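Local coordinates for 3-carboxy-cis,cis-muconate cycloisomerase (Pseudomonas putida, PDB 1RE5), which is an enzyme of the largely helical fumarase/aspartase-type superfamily and assembles as four copies of one chain, at residues R354-L359 and D426-L431; Q363-A368 and R400-V405; E369-V374 and D422-P427; H385-Q390 and G407-V412. All coordinates share one frame; numbering follows the deposited sequence.

Interaction 1: R354-L359 and D426-L431; sequences RMRRNL and DPAHYL
Arg356 reaches from helix 352-359 to the loop that follows helix 418-424 and meets Asp426 and Pro427 there. Its NH1 donates to Asp426 OD1 in a salt bridge 2.8 Å long and almost straight (173°). The guanidinium and carboxylate planes lie only 7° apart, and the oxygen sits at the guanidinium edge, in its plane. A bend at chi2 (-79°) helps carry the long arginine chain over to the loop; its length and its charged, flat end suit this exposed place. NH1 also lies 3.5 Å from Pro427 CD and NH2 3.6 Å from Ala428 CB. One turn further on, Leu359 supplies the greasy half of the contact. Its CD1 lies 3.6 Å from Pro427 CB, the two side chains sliding past each other in opposite directions. Proline suits the loop because its fixed phi fits the short 3-10 turn at 427-428, while its ring offers Leu359 a compact apolar surface. Leu359 also touches Val149 of strand 147-152, and Pro427 rests on Leu367. An ion pair beside a small apolar patch thus joins helix 352-359 to the loop between helices 418-424 and 434-449, probably at the base of the C-terminal helical domain of this superfamily.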
loop_
_atom_site.group_PDB
_atom_site.type_symbol
_atom_site.label_atom_id
_atom_site.label_comp_id
_atom_site.label_asym_id
_atom_site.label_seq_id
_atom_site.Cartn_x
_atom_site.Cartn_y
_atom_site.Cartn_z
ATOM N N ARG D 354 26.594 27.335 -15.002
ATOM C CA ARG D 354 25.165 27.575 -14.803
ATOM C C ARG D 354 24.836 27.487 -13.304
ATOM O O ARG D 354 23.983 28.234 -12.803
ATOM C CB ARG D 354 24.350 26.554 -15.598
ATOM C CG ARG D 354 22.860 26.704 -15.454
ATOM C CD ARG D 354 22.428 28.137 -15.665
ATOM N NE ARG D 354 20.986 28.283 -15.502
ATOM C CZ ARG D 354 20.087 27.774 -16.338
ATOM N NH1 ARG D 354 20.479 27.084 -17.407
ATOM N NH2 ARG D 354 18.791 27.951 -16.092
ATOM N N MET D 355 25.519 26.587 -12.592
ATOM C CA MET D 355 25.309 26.454 -11.156
ATOM C C MET D 355 25.739 27.753 -10.464
ATOM O O MET D 355 25.102 28.197 -9.513
ATOM C CB MET D 355 26.123 25.297 -10.585
ATOM C CG MET D 355 25.860 23.954 -11.200
ATOM S SD MET D 355 26.794 22.728 -10.275
ATOM C CE MET D 355 26.022 21.198 -10.795
ATOM N N ARG D 356 26.832 28.349 -10.937
ATOM C CA ARG D 356 27.332 29.609 -10.385
ATOM C C ARG D 356 26.301 30.698 -10.614
ATOM O O ARG D 356 25.967 31.461 -9.708
ATOM C CB ARG D 356 28.632 30.028 -11.079
ATOM C CG ARG D 356 29.913 29.494 -10.457
ATOM C CD ARG D 356 30.321 30.299 -9.222
ATOM N NE ARG D 356 31.569 29.804 -8.623
ATOM C CZ ARG D 356 32.172 30.354 -7.563
ATOM N NH1 ARG D 356 31.647 31.431 -6.976
ATOM N NH2 ARG D 356 33.291 29.822 -7.078
ATOM N N ARG D 357 25.812 30.757 -11.847
ATOM C CA ARG D 357 24.832 31.751 -12.258
ATOM C C ARG D 357 23.562 31.635 -11.421
ATOM O O ARG D 357 23.036 32.640 -10.938
ATOM C CB ARG D 357 24.521 31.555 -13.736
ATOM C CG ARG D 357 24.333 32.829 -14.527
ATOM C CD ARG D 357 24.158 32.498 -16.009
ATOM N NE ARG D 357 25.269 31.672 -16.492
ATOM C CZ ARG D 357 25.140 30.642 -17.329
ATOM N NH1 ARG D 357 23.936 30.299 -17.795
ATOM N NH2 ARG D 357 26.214 29.935 -17.682
ATOM N N ASN D 358 23.076 30.408 -11.239
ATOM C CA ASN D 358 21.873 30.190 -10.452
ATOM C C ASN D 358 22.078 30.609 -9.004
ATOM O O ASN D 358 21.142 31.057 -8.343
ATOM C CB ASN D 358 21.460 28.718 -10.496
ATOM C CG ASN D 358 20.996 28.277 -11.867
ATOM O OD1 ASN D 358 20.664 29.094 -12.726
ATOM N ND2 ASN D 358 20.953 26.971 -12.074
ATOM N N LEU D 359 23.308 30.464 -8.520
ATOM C CA LEU D 359 23.634 30.811 -7.145
ATOM C C LEU D 359 23.273 32.221 -6.744
ATOM O O LEU D 359 22.765 32.417 -5.645
ATOM C CB LEU D 359 25.109 30.558 -6.858
ATOM C CG LEU D 359 25.337 29.334 -5.977
ATOM C CD1 LEU D 359 26.775 28.875 -6.079
ATOM C CD2 LEU D 359 24.958 29.670 -4.565
ATOM N N ASP D 426 31.185 35.310 -1.743
ATOM C CA ASP D 426 31.569 34.262 -2.679
ATOM C C ASP D 426 31.127 32.931 -2.081
ATOM O O ASP D 426 31.529 32.576 -0.970
ATOM C CB ASP D 426 33.080 34.259 -2.927
ATOM C CG ASP D 426 33.519 33.099 -3.800
ATOM O OD1 ASP D 426 32.759 32.720 -4.710
ATOM O OD2 ASP D 426 34.625 32.564 -3.591
ATOM N N PRO D 427 30.280 32.185 -2.810
ATOM C CA PRO D 427 29.747 30.887 -2.392
ATOM C C PRO D 427 30.838 29.895 -2.038
ATOM O O PRO D 427 30.727 29.175 -1.051
ATOM C CB PRO D 427 28.954 30.426 -3.609
ATOM C CG PRO D 427 28.578 31.690 -4.275
ATOM C CD PRO D 427 29.815 32.515 -4.168
ATOM N N ALA D 428 31.886 29.865 -2.852
ATOM C CA ALA D 428 32.994 28.947 -2.640
ATOM C C ALA D 428 33.563 28.996 -1.215
ATOM O O ALA D 428 34.195 28.043 -0.750
ATOM C CB ALA D 428 34.085 29.241 -3.642
ATOM N N HIS D 429 33.323 30.102 -0.520
ATOM C CA HIS D 429 33.834 30.285 0.833
ATOM C C HIS D 429 32.827 29.989 1.940
ATOM O O HIS D 429 33.067 30.294 3.108
ATOM C CB HIS D 429 34.369 31.713 0.981
ATOM C CG HIS D 429 35.618 31.968 0.195
ATOM N ND1 HIS D 429 36.837 31.423 0.539
ATOM C CD2 HIS D 429 35.825 32.653 -0.955
ATOM C CE1 HIS D 429 37.738 31.755 -0.368
ATOM N NE2 HIS D 429 37.151 32.501 -1.287
ATOM N N TYR D 430 31.695 29.397 1.582
ATOM C CA TYR D 430 30.690 29.070 2.576
ATOM C C TYR D 430 30.164 27.668 2.307
ATOM O O TYR D 430 28.964 27.428 2.326
ATOM C CB TYR D 430 29.553 30.088 2.522
ATOM C CG TYR D 430 28.817 30.241 3.833
ATOM C CD1 TYR D 430 29.508 30.542 5.006
ATOM C CD2 TYR D 430 27.428 30.107 3.901
ATOM C CE1 TYR D 430 28.838 30.708 6.220
ATOM C CE2 TYR D 430 26.742 30.276 5.114
ATOM C CZ TYR D 430 27.457 30.575 6.270
ATOM O OH TYR D 430 26.797 30.737 7.470
ATOM N N LEU D 431 31.089 26.747 2.061
ATOM C CA LEU D 431 30.758 25.360 1.777
ATOM C C LEU D 431 30.719 24.477 3.019
ATOM O O LEU D 431 30.454 23.277 2.926
ATOM C CB LEU D 431 31.758 24.800 0.763
ATOM C CG LEU D 431 31.331 24.922 -0.703
ATOM C CD1 LEU D 431 30.525 26.191 -0.917
ATOM C CD2 LEU D 431 32.548 24.878 -1.599
#

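Interaction 2: Q363-A368 and R400-V405; sequences QGLVLA and RHLRAV
The imidazole of His401 lies flat against the backbone of Gln363 and Gly364, with the carbonyl oxygen of Gln363 over one ring face, near the rim and 3.6 Å from ND1. A chi1 of -152°, which puts the ring opposite the backbone N, turns ND1 back toward helix 402-407. There ND1 accepts from Arg403 N at 2.9 Å and 171°, close to the ring plane, and so caps the start of the helix. The N-cap bond holds the ring in place, leaving its face for the loop. Gly364 CA passes 3.8 Å from His401 CE1; glycine suits this spot through both its positive phi (79°) and its lack of a side chain where the ring lies so near. The same Gln363 oxygen accepts from Leu402 N at 3.1 Å, linking the loop to the first turn of the helix. The side chain of Gln363 runs extended alongside the backbone of Arg400 and His401, with NE2 3.7 Å from Arg400 CA. Leu402 points toward the loop, its CD1 3.7 Å from Gly364 O and more loosely near Leu365 CD2. Behind this contact stands helix 381-397: Leu365 rests on its Cys392 and Val396, and Val405 on Cys391 and Ala395. Leu365 and Val366 also pack on Met279 and Pro280 of a neighbouring subunit, so the loop packs both on helix 381-397 and on that subunit.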
loop_
_atom_site.group_PDB
_atom_site.type_symbol
_atom_site.label_atom_id
_atom_site.label_comp_id
_atom_site.label_asym_id
_atom_site.label_seq_id
_atom_site.Cartn_x
_atom_site.Cartn_y
_atom_site.Cartn_z
ATOM N N GLN D 363 20.438 37.167 -5.548
ATOM C CA GLN D 363 21.387 38.262 -5.423
ATOM C C GLN D 363 22.143 38.350 -4.111
ATOM O O GLN D 363 22.185 39.402 -3.488
ATOM C CB GLN D 363 20.670 39.575 -5.702
ATOM C CG GLN D 363 20.127 39.641 -7.117
ATOM C CD GLN D 363 19.408 40.937 -7.408
ATOM O OE1 GLN D 363 18.443 41.302 -6.719
ATOM N NE2 GLN D 363 19.870 41.647 -8.434
ATOM N N GLY D 364 22.748 37.234 -3.711
ATOM C CA GLY D 364 23.522 37.197 -2.483
ATOM C C GLY D 364 22.746 37.090 -1.184
ATOM O O GLY D 364 23.347 36.918 -0.140
ATOM N N LEU D 365 21.426 37.191 -1.227
ATOM C CA LEU D 365 20.645 37.103 -0.001
ATOM C C LEU D 365 20.813 35.752 0.673
ATOM O O LEU D 365 20.618 35.615 1.881
ATOM C CB LEU D 365 19.165 37.351 -0.298
ATOM C CG LEU D 365 18.789 38.802 -0.613
ATOM C CD1 LEU D 365 17.333 38.896 -1.022
ATOM C CD2 LEU D 365 19.038 39.656 0.616
ATOM N N VAL D 366 21.184 34.751 -0.113
ATOM C CA VAL D 366 21.366 33.401 0.404
ATOM C C VAL D 366 22.698 33.281 1.174
ATOM O O VAL D 366 22.980 32.277 1.833
ATOM C CB VAL D 366 21.316 32.381 -0.767
ATOM C CG1 VAL D 366 22.716 32.080 -1.280
ATOM C CG2 VAL D 366 20.599 31.129 -0.327
ATOM N N LEU D 367 23.509 34.326 1.084
ATOM C CA LEU D 367 24.801 34.361 1.737
ATOM C C LEU D 367 24.789 35.394 2.855
ATOM O O LEU D 367 25.823 35.678 3.451
ATOM C CB LEU D 367 25.874 34.712 0.712
ATOM C CG LEU D 367 26.874 33.627 0.311
ATOM C CD1 LEU D 367 26.234 32.265 0.425
ATOM C CD2 LEU D 367 27.378 33.895 -1.113
ATOM N N ALA D 368 23.619 35.957 3.136
ATOM C CA ALA D 368 23.492 36.956 4.192
ATOM C C ALA D 368 24.078 36.440 5.502
ATOM O O ALA D 368 24.773 37.171 6.215
ATOM C CB ALA D 368 22.040 37.313 4.394
ATOM N N ARG D 400 19.141 45.107 -6.437
ATOM C CA ARG D 400 20.512 45.005 -6.924
ATOM C C ARG D 400 21.278 44.135 -5.931
ATOM O O ARG D 400 20.940 44.087 -4.746
ATOM C CB ARG D 400 21.173 46.382 -7.058
ATOM C CG ARG D 400 21.198 47.224 -5.796
ATOM C CD ARG D 400 22.131 48.414 -5.981
ATOM N NE ARG D 400 22.183 49.255 -4.792
ATOM C CZ ARG D 400 23.202 50.051 -4.487
ATOM N NH1 ARG D 400 24.257 50.113 -5.290
ATOM N NH2 ARG D 400 23.171 50.772 -3.371
ATOM N N HIS D 401 22.302 43.447 -6.424
ATOM C CA HIS D 401 23.098 42.540 -5.609
ATOM C C HIS D 401 23.429 43.080 -4.224
ATOM O O HIS D 401 23.589 44.287 -4.042
ATOM C CB HIS D 401 24.385 42.180 -6.347
ATOM C CG HIS D 401 24.936 40.839 -5.979
ATOM N ND1 HIS D 401 25.402 40.544 -4.716
ATOM C CD2 HIS D 401 25.093 39.710 -6.711
ATOM C CE1 HIS D 401 25.823 39.293 -4.686
ATOM N NE2 HIS D 401 25.646 38.764 -5.884
ATOM N N LEU D 402 23.520 42.173 -3.248
ATOM C CA LEU D 402 23.839 42.541 -1.868
ATOM C C LEU D 402 25.298 43.002 -1.782
ATOM O O LEU D 402 25.641 43.837 -0.947
ATOM C CB LEU D 402 23.629 41.348 -0.927
ATOM C CG LEU D 402 23.053 41.599 0.474
ATOM C CD1 LEU D 402 23.251 40.359 1.322
ATOM C CD2 LEU D 402 23.730 42.779 1.127
ATOM N N ARG D 403 26.154 42.450 -2.637
ATOM C CA ARG D 403 27.559 42.835 -2.653
ATOM C C ARG D 403 27.661 44.348 -2.812
ATOM O O ARG D 403 28.447 45.001 -2.131
ATOM C CB ARG D 403 28.282 42.162 -3.816
ATOM C CG ARG D 403 29.711 42.629 -3.994
ATOM C CD ARG D 403 30.566 42.209 -2.819
ATOM N NE ARG D 403 31.921 42.751 -2.892
ATOM C CZ ARG D 403 32.236 44.024 -2.675
ATOM N NH1 ARG D 403 31.292 44.904 -2.366
ATOM N NH2 ARG D 403 33.500 44.418 -2.760
ATOM N N ALA D 404 26.855 44.892 -3.721
ATOM C CA ALA D 404 26.830 46.323 -3.988
ATOM C C ALA D 404 26.302 47.088 -2.786
ATOM O O ALA D 404 26.987 47.950 -2.243
ATOM C CB ALA D 404 25.963 46.610 -5.199
ATOM N N VAL D 405 25.081 46.770 -2.373
ATOM C CA VAL D 405 24.460 47.437 -1.237
ATOM C C VAL D 405 25.382 47.534 -0.022
ATOM O O VAL D 405 25.359 48.540 0.690
ATOM C CB VAL D 405 23.171 46.718 -0.823
ATOM C CG1 VAL D 405 22.523 47.423 0.362
ATOM C CG2 VAL D 405 22.226 46.674 -1.998
#

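Interaction 3: E369-V374 and D422-P427; sequences EAVSIV and DRLLDP
Val371 and Leu424 mark the closest backbone approach, with CA atoms 5.9 Å apart where helix 368-378 passes the C-terminal end of helix 418-424. Leu424 carries most of the contact. Its CG stands anti to the carbonyl carbon (chi1 -79°), which sends the two methyls toward one face of helix 368-378. There CD2 meets Val374 CG2 at 3.5 Å, the side chains reaching toward each other tip to tip, and lies 3.6 Å from Ala370 O. Its other methyl, CD1, lies near Val374 CB and CG1. Ala370 suits its place because its small side chain lets Leu424 come near the helix backbone. These residues belong to the C-terminal helical domain of the superfamily; the contact joins two of its helices, mainly through valine and leucine side chains. Val371 CG2 touches both leucines. It lies 3.9 Å from Leu424 CB, the side chains meeting at about a right angle, and 3.5 Å from Leu425 CD2. Leu425 is the first residue to leave helical geometry, so the chain turns away while its side chain still packs on the helix opposite. A backbone bond from Asp426 N to Arg423 O, 3.0 Å long, closes the turn at this helix end. Val371 is also covered by Leu388 of helix 381-397, while Leu424 touches Leu416 and Ala370 touches Tyr430.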
loop_
_atom_site.group_PDB
_atom_site.type_symbol
_atom_site.label_atom_id
_atom_site.label_comp_id
_atom_site.label_asym_id
_atom_site.label_seq_id
_atom_site.Cartn_x
_atom_site.Cartn_y
_atom_site.Cartn_z
ATOM N N GLU D 369 23.786 35.176 5.807
ATOM C CA GLU D 369 24.253 34.523 7.027
ATOM C C GLU D 369 25.786 34.539 7.160
ATOM O O GLU D 369 26.312 34.858 8.231
ATOM C CB GLU D 369 23.710 33.088 7.065
ATOM C CG GLU D 369 24.243 32.223 8.191
ATOM C CD GLU D 369 23.754 30.783 8.104
ATOM O OE1 GLU D 369 22.561 30.543 8.390
ATOM O OE2 GLU D 369 24.559 29.895 7.742
ATOM N N ALA D 370 26.489 34.212 6.073
ATOM C CA ALA D 370 27.955 34.184 6.052
ATOM C C ALA D 370 28.550 35.549 6.398
ATOM O O ALA D 370 29.642 35.642 6.966
ATOM C CB ALA D 370 28.448 33.737 4.678
ATOM N N VAL D 371 27.823 36.603 6.036
ATOM C CA VAL D 371 28.242 37.974 6.297
ATOM C C VAL D 371 27.879 38.328 7.731
ATOM O O VAL D 371 28.655 38.969 8.440
ATOM C CB VAL D 371 27.529 38.962 5.328
ATOM C CG1 VAL D 371 27.712 40.397 5.802
ATOM C CG2 VAL D 371 28.092 38.803 3.918
ATOM N N SER D 372 26.695 37.887 8.150
ATOM C CA SER D 372 26.191 38.149 9.492
ATOM C C SER D 372 27.134 37.730 10.613
ATOM O O SER D 372 27.234 38.423 11.627
ATOM C CB SER D 372 24.850 37.453 9.694
ATOM O OG SER D 372 24.342 37.730 10.988
ATOM N N ILE D 373 27.815 36.598 10.449
ATOM C CA ILE D 373 28.736 36.133 11.482
ATOM C C ILE D 373 29.985 37.005 11.541
ATOM O O ILE D 373 30.443 37.359 12.627
ATOM C CB ILE D 373 29.142 34.640 11.279
ATOM C CG1 ILE D 373 29.890 34.456 9.953
ATOM C CG2 ILE D 373 27.897 33.760 11.324
ATOM C CD1 ILE D 373 30.281 33.006 9.657
ATOM N N VAL D 374 30.527 37.370 10.381
ATOM C CA VAL D 374 31.720 38.206 10.351
ATOM C C VAL D 374 31.442 39.600 10.908
ATOM O O VAL D 374 32.182 40.081 11.760
ATOM C CB VAL D 374 32.301 38.323 8.924
ATOM C CG1 VAL D 374 33.401 39.378 8.892
ATOM C CG2 VAL D 374 32.862 36.973 8.484
ATOM N N ASP D 422 34.337 40.845 -1.138
ATOM C CA ASP D 422 34.343 39.998 -2.321
ATOM C C ASP D 422 34.383 38.544 -1.904
ATOM O O ASP D 422 33.769 37.696 -2.542
ATOM C CB ASP D 422 35.554 40.304 -3.211
ATOM C CG ASP D 422 35.343 41.531 -4.095
ATOM O OD1 ASP D 422 36.266 41.868 -4.865
ATOM O OD2 ASP D 422 34.261 42.158 -4.026
ATOM N N ARG D 423 35.104 38.263 -0.822
ATOM C CA ARG D 423 35.230 36.900 -0.319
ATOM C C ARG D 423 33.971 36.432 0.410
ATOM O O ARG D 423 33.508 35.317 0.194
ATOM C CB ARG D 423 36.434 36.792 0.618
ATOM C CG ARG D 423 36.730 35.368 1.094
ATOM C CD ARG D 423 37.716 35.384 2.251
ATOM N NE ARG D 423 38.903 36.164 1.911
ATOM C CZ ARG D 423 39.697 36.755 2.800
ATOM N NH1 ARG D 423 39.439 36.660 4.104
ATOM N NH2 ARG D 423 40.748 37.453 2.381
ATOM N N LEU D 424 33.420 37.283 1.269
ATOM C CA LEU D 424 32.215 36.940 2.017
ATOM C C LEU D 424 31.023 36.618 1.129
ATOM O O LEU D 424 30.216 35.747 1.453
ATOM C CB LEU D 424 31.829 38.075 2.962
ATOM C CG LEU D 424 32.612 38.171 4.267
ATOM C CD1 LEU D 424 32.081 39.325 5.081
ATOM C CD2 LEU D 424 32.471 36.870 5.044
ATOM N N LEU D 425 30.903 37.328 0.015
ATOM C CA LEU D 425 29.794 37.103 -0.895
ATOM C C LEU D 425 30.118 36.076 -1.962
ATOM O O LEU D 425 29.420 35.987 -2.970
ATOM C CB LEU D 425 29.362 38.414 -1.547
ATOM C CG LEU D 425 28.377 39.253 -0.734
ATOM C CD1 LEU D 425 27.098 38.473 -0.559
ATOM C CD2 LEU D 425 28.959 39.607 0.617
ATOM N N ASP D 426 31.185 35.310 -1.743
ATOM C CA ASP D 426 31.569 34.262 -2.679
ATOM C C ASP D 426 31.127 32.931 -2.081
ATOM O O ASP D 426 31.529 32.576 -0.970
ATOM C CB ASP D 426 33.080 34.259 -2.927
ATOM C CG ASP D 426 33.519 33.099 -3.800
ATOM O OD1 ASP D 426 32.759 32.720 -4.710
ATOM O OD2 ASP D 426 34.625 32.564 -3.591
ATOM N N PRO D 427 30.280 32.185 -2.810
ATOM C CA PRO D 427 29.747 30.887 -2.392
ATOM C C PRO D 427 30.838 29.895 -2.038
ATOM O O PRO D 427 30.727 29.175 -1.051
ATOM C CB PRO D 427 28.954 30.426 -3.609
ATOM C CG PRO D 427 28.578 31.690 -4.275
ATOM C CD PRO D 427 29.815 32.515 -4.168
#

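Interaction 4: H385-Q390 and G407-V412; sequences HHLLEQ and GDEPQV
Glu409 OE2 accepts a weak bond from Gln411 N, 3.3 Å long and bent to 143°, while the same carboxylate lies against the methyl CD1 of Leu387. Glu409 is thus the N-cap of helix 410-415. A bend at chi2 (56°) folds its chain back toward the amide it caps. The helix start would tend to favour the charged form of this buried carboxylate. Pro410 suits the first turn that follows, where a residue needs no backbone N-H to donate. Leu387 projects from helix 381-397 toward this helix start. Its first torsion sets CG opposite the backbone N, and the two methyls are divided between partners. CD1 approaches the carboxylate of Glu409, the two side chains coming from opposite directions, with 3.3 Å to Glu409 CD. CD2 lies 3.5 Å from Gln411 CB and 3.6 Å from Val412 CG2. A branched leucine suits this spot because one residue can touch both groups at once. One turn along, the extended chain of Gln390 brings its NE2 to 3.5 Å from Glu409 OE1, close but not a hydrogen bond; amide and carboxylate planes stand 61° apart. Beyond the two segments, Val412 also packs on Leu375 of helix 368-378, and Glu409 on Cys391. The motif is a side-chain N-cap: the glutamate that caps helix 410-415 is at the same time packed on the flank of the longer helix 381-397.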
loop_
_atom_site.group_PDB
_atom_site.type_symbol
_atom_site.label_atom_id
_atom_site.label_comp_id
_atom_site.label_asym_id
_atom_site.label_seq_id
_atom_site.Cartn_x
_atom_site.Cartn_y
_atom_site.Cartn_z
ATOM N N HIS D 385 23.223 43.006 13.333
ATOM C CA HIS D 385 21.917 42.447 12.989
ATOM C C HIS D 385 21.064 43.506 12.296
ATOM O O HIS D 385 20.568 43.297 11.188
ATOM C CB HIS D 385 21.202 41.954 14.250
ATOM C CG HIS D 385 19.884 41.291 13.981
ATOM N ND1 HIS D 385 19.770 40.125 13.253
ATOM C CD2 HIS D 385 18.624 41.635 14.340
ATOM C CE1 HIS D 385 18.497 39.778 13.176
ATOM N NE2 HIS D 385 17.781 40.679 13.827
ATOM N N HIS D 386 20.895 44.642 12.961
ATOM C CA HIS D 386 20.120 45.746 12.413
ATOM C C HIS D 386 20.670 46.155 11.049
ATOM O O HIS D 386 19.955 46.139 10.046
ATOM C CB HIS D 386 20.180 46.946 13.362
ATOM C CG HIS D 386 19.671 48.219 12.760
ATOM N ND1 HIS D 386 18.345 48.416 12.443
ATOM C CD2 HIS D 386 20.318 49.350 12.388
ATOM C CE1 HIS D 386 18.195 49.613 11.902
ATOM N NE2 HIS D 386 19.377 50.200 11.857
ATOM N N LEU D 387 21.950 46.516 11.029
ATOM C CA LEU D 387 22.633 46.955 9.814
ATOM C C LEU D 387 22.530 45.988 8.624
ATOM O O LEU D 387 22.551 46.418 7.468
ATOM C CB LEU D 387 24.110 47.232 10.127
ATOM C CG LEU D 387 24.943 47.865 9.008
ATOM C CD1 LEU D 387 24.369 49.234 8.653
ATOM C CD2 LEU D 387 26.394 47.988 9.456
ATOM N N LEU D 388 22.418 44.691 8.902
ATOM C CA LEU D 388 22.325 43.695 7.840
ATOM C C LEU D 388 20.913 43.602 7.273
ATOM O O LEU D 388 20.732 43.549 6.062
ATOM C CB LEU D 388 22.778 42.324 8.354
ATOM C CG LEU D 388 23.089 41.252 7.303
ATOM C CD1 LEU D 388 24.190 41.733 6.365
ATOM C CD2 LEU D 388 23.521 39.978 8.004
ATOM N N GLU D 389 19.909 43.580 8.142
ATOM C CA GLU D 389 18.535 43.512 7.668
ATOM C C GLU D 389 18.257 44.738 6.813
ATOM O O GLU D 389 17.494 44.686 5.850
ATOM C CB GLU D 389 17.562 43.494 8.841
ATOM C CG GLU D 389 17.687 42.284 9.734
ATOM C CD GLU D 389 16.628 42.266 10.821
ATOM O OE1 GLU D 389 16.574 43.234 11.618
ATOM O OE2 GLU D 389 15.850 41.286 10.874
ATOM N N GLN D 390 18.888 45.845 7.182
ATOM C CA GLN D 390 18.719 47.102 6.471
ATOM C C GLN D 390 19.277 46.992 5.055
ATOM O O GLN D 390 18.647 47.440 4.099
ATOM C CB GLN D 390 19.427 48.221 7.240
ATOM C CG GLN D 390 19.296 49.600 6.621
ATOM C CD GLN D 390 20.104 50.646 7.369
ATOM O OE1 GLN D 390 19.838 50.934 8.539
ATOM N NE2 GLN D 390 21.105 51.215 6.698
ATOM N N GLY D 407 28.704 47.529 -0.162
ATOM C CA GLY D 407 29.843 48.359 -0.508
ATOM C C GLY D 407 29.525 49.828 -0.328
ATOM O O GLY D 407 30.418 50.637 -0.089
ATOM N N ASP D 408 28.245 50.167 -0.445
ATOM C CA ASP D 408 27.779 51.540 -0.300
ATOM C C ASP D 408 27.306 51.791 1.131
ATOM O O ASP D 408 26.679 52.809 1.427
ATOM C CB ASP D 408 26.633 51.804 -1.282
ATOM C CG ASP D 408 27.059 51.654 -2.732
ATOM O OD1 ASP D 408 26.187 51.714 -3.626
ATOM O OD2 ASP D 408 28.270 51.478 -2.977
ATOM N N GLU D 409 27.604 50.851 2.017
ATOM C CA GLU D 409 27.211 50.973 3.412
ATOM C C GLU D 409 28.401 51.431 4.250
ATOM O O GLU D 409 29.330 50.662 4.503
ATOM C CB GLU D 409 26.690 49.630 3.926
ATOM C CG GLU D 409 26.476 49.579 5.427
ATOM C CD GLU D 409 25.543 50.657 5.916
ATOM O OE1 GLU D 409 24.371 50.668 5.488
ATOM O OE2 GLU D 409 25.984 51.494 6.731
ATOM N N PRO D 410 28.387 52.700 4.688
ATOM C CA PRO D 410 29.460 53.281 5.501
ATOM C C PRO D 410 30.029 52.365 6.592
ATOM O O PRO D 410 31.217 52.049 6.575
ATOM C CB PRO D 410 28.806 54.536 6.063
ATOM C CG PRO D 410 27.959 54.984 4.907
ATOM C CD PRO D 410 27.317 53.688 4.452
ATOM N N GLN D 411 29.193 51.934 7.534
ATOM C CA GLN D 411 29.667 51.067 8.611
ATOM C C GLN D 411 30.294 49.789 8.086
ATOM O O GLN D 411 31.312 49.332 8.610
ATOM C CB GLN D 411 28.532 50.701 9.568
ATOM C CG GLN D 411 27.948 51.873 10.334
ATOM C CD GLN D 411 26.949 52.670 9.516
ATOM O OE1 GLN D 411 27.299 53.290 8.509
ATOM N NE2 GLN D 411 25.688 52.649 9.945
ATOM N N VAL D 412 29.686 49.211 7.055
ATOM C CA VAL D 412 30.193 47.974 6.475
ATOM C C VAL D 412 31.497 48.168 5.703
ATOM O O VAL D 412 32.474 47.451 5.934
ATOM C CB VAL D 412 29.145 47.327 5.544
ATOM C CG1 VAL D 412 29.752 46.118 4.835
ATOM C CG2 VAL D 412 27.920 46.911 6.357
#

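How the interactions relate
From the N terminus, helix 352-359 opens the widest loop, which interaction 1 closes at 426-431 and inside which interactions 2 and 4 are nested. The turn at 363-368 begins interaction 2, closed at 400-405, and helix 368-378 begins interaction 3, closed at 422-427; these two cross. Helix 381-397 starts interaction 4, closed at 407-412, which is nested inside interaction 3 and crosses interaction 2. Interactions 1 and 3 end on the same stretch and share Asp426 and Pro427. Two salt bridges add ties: Arg403 to Asp422 between interactions 2 and 3, and Arg400 to Asp408 between interactions 2 and 4. Together the four contacts knit the short C-terminal helices into one compact unit.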